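Cellulose synthase 1 (Gluconacetobacter xylinus, PDB 4I86) carries a cyclic di-GMP-binding regulatory PilZ domain, modelled here, built as a small antiparallel beta barrel followed by a C-terminal helix. Local coordinates at residues A[49-61]-A[70-84]. Numbering follows the deposited sequence.
Sequences AKLSGPTPVYIRT and LPARIIRAGNGRGIF
Two neighbouring strands of the PilZ beta barrel, 55-61 and 70-77, form an antiparallel hairpin, and Phe-84 of the next strand packs against its inward face, in the barrel interior. Three hydrogen-bonded pairs, Thr-55 with Ile-74, Val-57 with Ala-72 and Ile-59 with Leu-70, each give two backbone bonds; in the middle pair Val-57 N lies 2.8 Å from Ala-72 O. Pro-56 and Pro-71 lack an N-H, yet they fit because they occupy non-hydrogen-bonded positions, where neither nitrogen is needed for the pairing with the opposite strand. Their alpha carbons still make CA-H...O contacts, Pro-56 CA at 3.3 Å from Ala-72 O.

The inward face is largely apolar, with Thr-55 at its more exposed end. Ile-59 extends its chain (chi2 -176°) to lay CD1 over one face of the Phe-84 ring, 4.0 Å from the centroid, a CH-pi contact. Val-57 CG2 meets the same ring at CE1; the small Ala-72 lets Val-57 and Ile-59 both close on its CB. Val-20 of strand 17-22 and Met-45 also touch Phe-84. On the outer face, Tyr-58 brings ring atom CD1 obliquely to within 4.0 Å of Pro-71 CA, while Arg-73 runs its aliphatic CG past Pro-56 CA and turns its guanidinium away, as suits an exposed position.

Beyond Ile-74, a classic beta bulge places both Ile-75 and Arg-76 opposite Ile-83. Leu-51, from the loop before the hairpin, rests the single methyl CD2 on both Ile-74 CG1 and Ala-77 CB, 3.8 Å from each. Ile-74 CG1 stands anti to the backbone N (chi1 -173°) to meet that leucine, which leaves the CG2 branch against Thr-55 CB at 3.6 Å. Thr-55 OG1 in turn donates a 2.8 Å hydrogen bond to Gly-53 O, two residues back at the entry to the strand.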
ATOM      1  N   ALA A  49     -12.790  -6.384   9.224  1.00 54.06           N
ATOM      2  CA  ALA A  49     -13.866  -7.068   8.529  1.00 59.99           C
ATOM      3  C   ALA A  49     -13.298  -8.256   7.784  1.00 59.51           C
ATOM      4  O   ALA A  49     -12.085  -8.358   7.600  1.00 59.63           O
ATOM      5  CB  ALA A  49     -14.574  -6.120   7.572  1.00 57.55           C
ATOM      6  N   LYS A  50     -14.176  -9.164   7.375  1.00 61.35           N
ATOM      7  CA  LYS A  50     -13.745 -10.284   6.561  1.00 59.95           C
ATOM      8  C   LYS A  50     -13.748  -9.869   5.107  1.00 57.96           C
ATOM      9  O   LYS A  50     -14.701  -9.255   4.621  1.00 56.52           O
ATOM     10  CB  LYS A  50     -14.616 -11.521   6.785  1.00 60.60           C
ATOM     11  CG  LYS A  50     -14.114 -12.385   7.930  1.00 61.45           C
ATOM     12  CD  LYS A  50     -12.607 -12.593   7.797  1.00 66.24           C
ATOM     13  CE  LYS A  50     -12.078 -13.605   8.806  1.00 68.01           C
ATOM     14  NZ  LYS A  50     -10.611 -13.825   8.638  1.00 62.89           N
ATOM     15  N   LEU A  51     -12.654 -10.182   4.427  1.00 57.78           N
ATOM     16  CA  LEU A  51     -12.511  -9.829   3.030  1.00 56.33           C
ATOM     17  C   LEU A  51     -13.317 -10.784   2.164  1.00 55.93           C
ATOM     18  O   LEU A  51     -13.071 -11.993   2.187  1.00 57.48           O
ATOM     19  CB  LEU A  51     -11.039  -9.918   2.623  1.00 48.65           C
ATOM     20  CG  LEU A  51     -10.355  -8.650   2.123  1.00 51.11           C
ATOM     21  CD1 LEU A  51     -11.323  -7.469   2.148  1.00 50.76           C
ATOM     22  CD2 LEU A  51      -9.120  -8.365   2.962  1.00 47.13           C
ATOM     23  N   SER A  52     -14.278 -10.262   1.408  1.00 52.58           N
ATOM     24  CA  SER A  52     -14.816 -11.044   0.300  1.00 56.78           C
ATOM     25  C   SER A  52     -13.636 -11.399  -0.603  1.00 61.66           C
ATOM     26  O   SER A  52     -13.364 -12.572  -0.880  1.00 61.22           O
ATOM     27  CB  SER A  52     -15.832 -10.237  -0.504  1.00 61.46           C
ATOM     28  OG  SER A  52     -15.759 -10.586  -1.884  1.00 64.01           O
ATOM     29  N   GLY A  53     -12.935 -10.358  -1.044  1.00 55.04           N
ATOM     30  CA  GLY A  53     -11.755 -10.496  -1.878  1.00 53.90           C
ATOM     31  C   GLY A  53     -11.160  -9.127  -2.145  1.00 49.63           C
ATOM     32  O   GLY A  53     -11.394  -8.193  -1.374  1.00 50.76           O
ATOM     33  N   PRO A  54     -10.391  -8.996  -3.239  1.00 51.89           N
ATOM     34  CA  PRO A  54      -9.774  -7.720  -3.653  1.00 44.42           C
ATOM     35  C   PRO A  54     -10.689  -6.495  -3.442  1.00 40.30           C
ATOM     36  O   PRO A  54     -11.666  -6.307  -4.170  1.00 45.53           O
ATOM     37  CB  PRO A  54      -9.493  -7.948  -5.138  1.00 43.90           C
ATOM     38  CG  PRO A  54      -9.181  -9.440  -5.212  1.00 46.73           C
ATOM     39  CD  PRO A  54     -10.036 -10.110  -4.146  1.00 44.99           C
ATOM     40  N   THR A  55     -10.356  -5.667  -2.454  1.00 39.49           N
ATOM     41  CA  THR A  55     -11.206  -4.550  -2.031  1.00 38.40           C
ATOM     42  C   THR A  55     -10.461  -3.223  -2.145  1.00 29.62           C
ATOM     43  O   THR A  55      -9.420  -3.057  -1.523  1.00 29.35           O
ATOM     44  CB  THR A  55     -11.658  -4.740  -0.559  1.00 41.00           C
ATOM     45  OG1 THR A  55     -12.579  -5.832  -0.484  1.00 49.27           O
ATOM     46  CG2 THR A  55     -12.318  -3.477  -0.011  1.00 35.97           C
ATOM     47  N   PRO A  56     -11.004  -2.278  -2.934  1.00 29.82           N
ATOM     48  CA  PRO A  56     -10.325  -1.008  -3.223  1.00 30.33           C
ATOM     49  C   PRO A  56     -10.174  -0.100  -2.010  1.00 30.91           C
ATOM     50  O   PRO A  56     -11.126   0.131  -1.248  1.00 29.57           O
ATOM     51  CB  PRO A  56     -11.206  -0.349  -4.296  1.00 28.28           C
ATOM     52  CG  PRO A  56     -12.495  -1.064  -4.257  1.00 33.84           C
ATOM     53  CD  PRO A  56     -12.232  -2.444  -3.729  1.00 33.70           C
ATOM     54  N   VAL A  57      -8.955   0.405  -1.846  1.00 26.25           N
ATOM     55  CA  VAL A  57      -8.590   1.263  -0.712  1.00 23.43           C
ATOM     56  C   VAL A  57      -7.672   2.389  -1.180  1.00 25.38           C
ATOM     57  O   VAL A  57      -7.245   2.422  -2.346  1.00 22.49           O
ATOM     58  CB  VAL A  57      -7.834   0.478   0.395  1.00 24.09           C
ATOM     59  CG1 VAL A  57      -8.640  -0.742   0.879  1.00 25.25           C
ATOM     60  CG2 VAL A  57      -6.442   0.058  -0.086  1.00 23.96           C
ATOM     61  N   TYR A  58      -7.391   3.319  -0.274  1.00 19.15           N
ATOM     62  CA  TYR A  58      -6.370   4.322  -0.487  1.00 20.12           C
ATOM     63  C   TYR A  58      -5.367   4.139   0.625  1.00 22.84           C
ATOM     64  O   TYR A  58      -5.753   3.925   1.780  1.00 22.34           O
ATOM     65  CB  TYR A  58      -6.962   5.746  -0.472  1.00 22.94           C
ATOM     66  CG  TYR A  58      -7.958   5.999  -1.583  1.00 24.08           C
ATOM     67  CD1 TYR A  58      -7.535   6.109  -2.898  1.00 22.45           C
ATOM     68  CD2 TYR A  58      -9.320   6.122  -1.322  1.00 24.41           C
ATOM     69  CE1 TYR A  58      -8.433   6.336  -3.927  1.00 23.13           C
ATOM     70  CE2 TYR A  58     -10.236   6.354  -2.361  1.00 22.48           C
ATOM     71  CZ  TYR A  58      -9.777   6.460  -3.652  1.00 23.61           C
ATOM     72  OH  TYR A  58     -10.653   6.689  -4.691  1.00 27.57           O
ATOM     73  N   ILE A  59      -4.083   4.189   0.272  1.00 20.15           N
ATOM     74  CA  ILE A  59      -3.012   4.110   1.249  1.00 19.96           C
ATOM     75  C   ILE A  59      -2.297   5.457   1.298  1.00 22.39           C
ATOM     76  O   ILE A  59      -1.950   6.026   0.263  1.00 18.67           O
ATOM     77  CB  ILE A  59      -2.012   2.987   0.901  1.00 22.25           C
ATOM     78  CG1 ILE A  59      -2.713   1.625   0.957  1.00 23.50           C
ATOM     79  CG2 ILE A  59      -0.822   3.010   1.835  1.00 19.55           C
ATOM     80  CD1 ILE A  59      -1.795   0.472   0.730  1.00 23.12           C
ATOM     81  N   ARG A  60      -2.127   5.992   2.503  1.00 20.53           N
ATOM     82  CA  ARG A  60      -1.461   7.275   2.659  1.00 22.03           C
ATOM     83  C   ARG A  60      -0.239   7.118   3.551  1.00 23.46           C
ATOM     84  O   ARG A  60      -0.260   6.384   4.540  1.00 24.03           O
ATOM     85  CB  ARG A  60      -2.421   8.307   3.242  1.00 21.25           C
ATOM     86  CG  ARG A  60      -1.773   9.652   3.543  1.00 22.88           C
ATOM     87  CD  ARG A  60      -2.790  10.677   3.983  1.00 24.03           C
ATOM     88  NE  ARG A  60      -2.159  11.986   4.144  1.00 30.79           N
ATOM     89  CZ  ARG A  60      -1.647  12.430   5.289  1.00 37.05           C
ATOM     90  NH1 ARG A  60      -1.698  11.667   6.374  1.00 34.34           N
ATOM     91  NH2 ARG A  60      -1.081  13.632   5.344  1.00 41.10           N
ATOM     92  N   THR A  61       0.833   7.808   3.199  1.00 22.40           N
ATOM     93  CA  THR A  61       2.028   7.790   4.024  1.00 23.35           C
ATOM     94  C   THR A  61       2.859   8.996   3.659  1.00 24.07           C
ATOM     95  O   THR A  61       2.478   9.778   2.773  1.00 22.10           O
ATOM     96  CB  THR A  61       2.842   6.481   3.805  1.00 29.72           C
ATOM     97  OG1 THR A  61       3.924   6.418   4.742  1.00 30.25           O
ATOM     98  CG2 THR A  61       3.385   6.401   2.360  1.00 26.12           C
ATOM     99  N   LEU A  70      -1.797   6.506  -2.536  1.00 16.00           N
ATOM    100  CA  LEU A  70      -1.810   5.508  -3.592  1.00 19.73           C
ATOM    101  C   LEU A  70      -3.058   4.640  -3.535  1.00 19.42           C
ATOM    102  O   LEU A  70      -3.311   3.994  -2.518  1.00 20.10           O
ATOM    103  CB  LEU A  70      -0.559   4.621  -3.505  1.00 20.53           C
ATOM    104  CG  LEU A  70       0.816   5.297  -3.297  1.00 17.34           C
ATOM    105  CD1 LEU A  70       1.146   5.427  -1.820  1.00 19.90           C
ATOM    106  CD2 LEU A  70       1.889   4.497  -4.000  1.00 17.40           C
ATOM    107  N   PRO A  71      -3.835   4.604  -4.632  1.00 15.82           N
ATOM    108  CA  PRO A  71      -4.968   3.666  -4.688  1.00 21.10           C
ATOM    109  C   PRO A  71      -4.435   2.244  -4.678  1.00 23.71           C
ATOM    110  O   PRO A  71      -3.318   1.989  -5.148  1.00 20.11           O
ATOM    111  CB  PRO A  71      -5.618   3.947  -6.055  1.00 21.80           C
ATOM    112  CG  PRO A  71      -5.094   5.280  -6.471  1.00 24.75           C
ATOM    113  CD  PRO A  71      -3.701   5.378  -5.875  1.00 22.95           C
ATOM    114  N   ALA A  72      -5.224   1.322  -4.148  1.00 24.82           N
ATOM    115  CA  ALA A  72      -4.782  -0.053  -4.068  1.00 25.23           C
ATOM    116  C   ALA A  72      -5.973  -0.956  -3.860  1.00 26.02           C
ATOM    117  O   ALA A  72      -7.121  -0.502  -3.806  1.00 26.52           O
ATOM    118  CB  ALA A  72      -3.749  -0.238  -2.950  1.00 21.61           C
ATOM    119  N   ARG A  73      -5.687  -2.243  -3.771  1.00 26.63           N
ATOM    120  CA  ARG A  73      -6.694  -3.233  -3.453  1.00 29.80           C
ATOM    121  C   ARG A  73      -6.149  -4.088  -2.317  1.00 28.39           C
ATOM    122  O   ARG A  73      -5.052  -4.625  -2.441  1.00 25.75           O
ATOM    123  CB  ARG A  73      -7.008  -4.079  -4.701  1.00 30.96           C
ATOM    124  CG  ARG A  73      -8.159  -3.511  -5.544  1.00 32.00           C
ATOM    125  CD  ARG A  73      -8.463  -4.307  -6.803  1.00 39.06           C
ATOM    126  NE  ARG A  73      -7.605  -3.914  -7.920  1.00 49.60           N
ATOM    127  CZ  ARG A  73      -7.850  -4.188  -9.203  1.00 54.68           C
ATOM    128  NH1 ARG A  73      -8.947  -4.859  -9.557  1.00 45.27           N
ATOM    129  NH2 ARG A  73      -6.992  -3.778 -10.136  1.00 47.24           N
ATOM    130  N   ILE A  74      -6.870  -4.181  -1.198  1.00 26.19           N
ATOM    131  CA  ILE A  74      -6.460  -5.143  -0.180  1.00 26.51           C
ATOM    132  C   ILE A  74      -6.883  -6.528  -0.673  1.00 33.70           C
ATOM    133  O   ILE A  74      -8.007  -6.713  -1.146  1.00 30.71           O
ATOM    134  CB  ILE A  74      -7.007  -4.830   1.257  1.00 31.81           C
ATOM    135  CG1 ILE A  74      -6.389  -5.802   2.279  1.00 33.61           C
ATOM    136  CG2 ILE A  74      -8.532  -4.884   1.297  1.00 30.34           C
ATOM    137  CD1 ILE A  74      -6.435  -5.324   3.719  1.00 35.27           C
ATOM    138  N   ILE A  75      -5.970  -7.492  -0.614  1.00 34.45           N
ATOM    139  CA  ILE A  75      -6.272  -8.808  -1.170  1.00 35.88           C
ATOM    140  C   ILE A  75      -6.298  -9.899  -0.098  1.00 37.17           C
ATOM    141  O   ILE A  75      -6.944 -10.931  -0.273  1.00 41.34           O
ATOM    142  CB  ILE A  75      -5.301  -9.194  -2.328  1.00 35.98           C
ATOM    143  CG1 ILE A  75      -3.849  -9.197  -1.853  1.00 33.18           C
ATOM    144  CG2 ILE A  75      -5.479  -8.246  -3.525  1.00 34.03           C
ATOM    145  CD1 ILE A  75      -2.882  -9.910  -2.811  1.00 33.50           C
ATOM    146  N   ARG A  76      -5.591  -9.672   1.005  1.00 38.17           N
ATOM    147  CA  ARG A  76      -5.644 -10.580   2.147  1.00 41.26           C
ATOM    148  C   ARG A  76      -5.468  -9.819   3.451  1.00 42.50           C
ATOM    149  O   ARG A  76      -4.775  -8.800   3.496  1.00 39.44           O
ATOM    150  CB  ARG A  76      -4.563 -11.662   2.048  1.00 40.85           C
ATOM    151  CG  ARG A  76      -4.785 -12.847   2.983  1.00 45.91           C
ATOM    152  CD  ARG A  76      -3.462 -13.450   3.441  1.00 52.22           C
ATOM    153  NE  ARG A  76      -2.840 -12.665   4.510  1.00 58.74           N
ATOM    154  CZ  ARG A  76      -2.573 -13.129   5.730  1.00 60.64           C
ATOM    155  NH1 ARG A  76      -2.861 -14.389   6.044  1.00 62.53           N
ATOM    156  NH2 ARG A  76      -2.011 -12.335   6.635  1.00 54.27           N
ATOM    157  N   ALA A  77      -6.093 -10.330   4.510  1.00 45.14           N
ATOM    158  CA  ALA A  77      -5.950  -9.771   5.852  1.00 50.41           C
ATOM    159  C   ALA A  77      -5.898 -10.900   6.883  1.00 51.56           C
ATOM    160  O   ALA A  77      -6.823 -11.707   6.971  1.00 49.41           O
ATOM    161  CB  ALA A  77      -7.111  -8.824   6.153  1.00 48.97           C
ATOM    162  N   GLY A  78      -4.818 -10.958   7.658  1.00 54.14           N
ATOM    163  CA  GLY A  78      -4.640 -12.045   8.605  1.00 57.67           C
ATOM    164  C   GLY A  78      -4.227 -11.624  10.003  1.00 57.55           C
ATOM    165  O   GLY A  78      -3.433 -12.313  10.651  1.00 55.76           O
ATOM    166  N   ASN A  79      -4.788 -10.512  10.474  1.00 62.00           N
ATOM    167  CA  ASN A  79      -4.408  -9.898  11.754  1.00 59.08           C
ATOM    168  C   ASN A  79      -2.892  -9.793  11.909  1.00 59.93           C
ATOM    169  O   ASN A  79      -2.163 -10.792  11.830  1.00 61.68           O
ATOM    170  CB  ASN A  79      -5.041 -10.624  12.952  1.00 66.03           C
ATOM    171  CG  ASN A  79      -4.725  -9.951  14.281  1.00 66.81           C
ATOM    172  OD1 ASN A  79      -3.714 -10.260  14.920  1.00 68.90           O
ATOM    173  ND2 ASN A  79      -5.597  -9.035  14.710  1.00 64.56           N
ATOM    174  N   GLY A  80      -2.422  -8.569  12.130  1.00 59.08           N
ATOM    175  CA  GLY A  80      -1.002  -8.289  12.125  1.00 55.23           C
ATOM    176  C   GLY A  80      -0.518  -8.066  10.705  1.00 50.29           C
ATOM    177  O   GLY A  80       0.575  -7.541  10.499  1.00 48.29           O
ATOM    178  N   ARG A  81      -1.326  -8.457   9.719  1.00 43.78           N
ATOM    179  CA  ARG A  81      -0.875  -8.373   8.335  1.00 46.64           C
ATOM    180  C   ARG A  81      -1.974  -8.072   7.314  1.00 42.44           C
ATOM    181  O   ARG A  81      -2.991  -8.756   7.257  1.00 42.88           O
ATOM    182  CB  ARG A  81      -0.123  -9.657   7.946  1.00 50.70           C
ATOM    183  CG  ARG A  81       0.294  -9.733   6.488  1.00 48.48           C
ATOM    184  CD  ARG A  81       1.804  -9.739   6.318  1.00 51.73           C
ATOM    185  NE  ARG A  81       2.258 -10.952   5.636  1.00 57.32           N
ATOM    186  CZ  ARG A  81       3.139 -11.805   6.146  1.00 58.73           C
ATOM    187  NH1 ARG A  81       3.674 -11.562   7.337  1.00 57.39           N
ATOM    188  NH2 ARG A  81       3.492 -12.892   5.469  1.00 61.61           N
ATOM    189  N   GLY A  82      -1.750  -7.033   6.510  1.00 38.60           N
ATOM    190  CA  GLY A  82      -2.590  -6.744   5.359  1.00 35.20           C
ATOM    191  C   GLY A  82      -1.729  -6.773   4.102  1.00 31.05           C
ATOM    192  O   GLY A  82      -0.627  -6.207   4.087  1.00 27.22           O
ATOM    193  N   ILE A  83      -2.210  -7.448   3.057  1.00 32.88           N
ATOM    194  CA  ILE A  83      -1.473  -7.521   1.789  1.00 32.08           C
ATOM    195  C   ILE A  83      -2.211  -6.750   0.707  1.00 28.81           C
ATOM    196  O   ILE A  83      -3.419  -6.935   0.506  1.00 31.19           O
ATOM    197  CB  ILE A  83      -1.266  -8.973   1.289  1.00 37.07           C
ATOM    198  CG1 ILE A  83      -0.630  -9.846   2.380  1.00 37.14           C
ATOM    199  CG2 ILE A  83      -0.446  -8.970  -0.018  1.00 32.82           C
ATOM    200  CD1 ILE A  83       0.739  -9.377   2.849  1.00 38.15           C
ATOM    201  N   PHE A  84      -1.477  -5.908  -0.018  1.00 26.22           N
ATOM    202  CA  PHE A  84      -2.103  -5.052  -1.026  1.00 25.60           C
ATOM    203  C   PHE A  84      -1.413  -5.173  -2.381  1.00 25.49           C
ATOM    204  O   PHE A  84      -0.242  -5.524  -2.462  1.00 23.67           O
ATOM    205  CB  PHE A  84      -2.045  -3.584  -0.581  1.00 27.35           C
ATOM    206  CG  PHE A  84      -2.676  -3.320   0.764  1.00 26.75           C
ATOM    207  CD1 PHE A  84      -3.945  -2.776   0.852  1.00 26.01           C
ATOM    208  CD2 PHE A  84      -1.992  -3.609   1.939  1.00 27.55           C
ATOM    209  CE1 PHE A  84      -4.531  -2.533   2.085  1.00 25.66           C
ATOM    210  CE2 PHE A  84      -2.576  -3.365   3.177  1.00 27.24           C
ATOM    211  CZ  PHE A  84      -3.844  -2.829   3.244  1.00 26.91           C
TER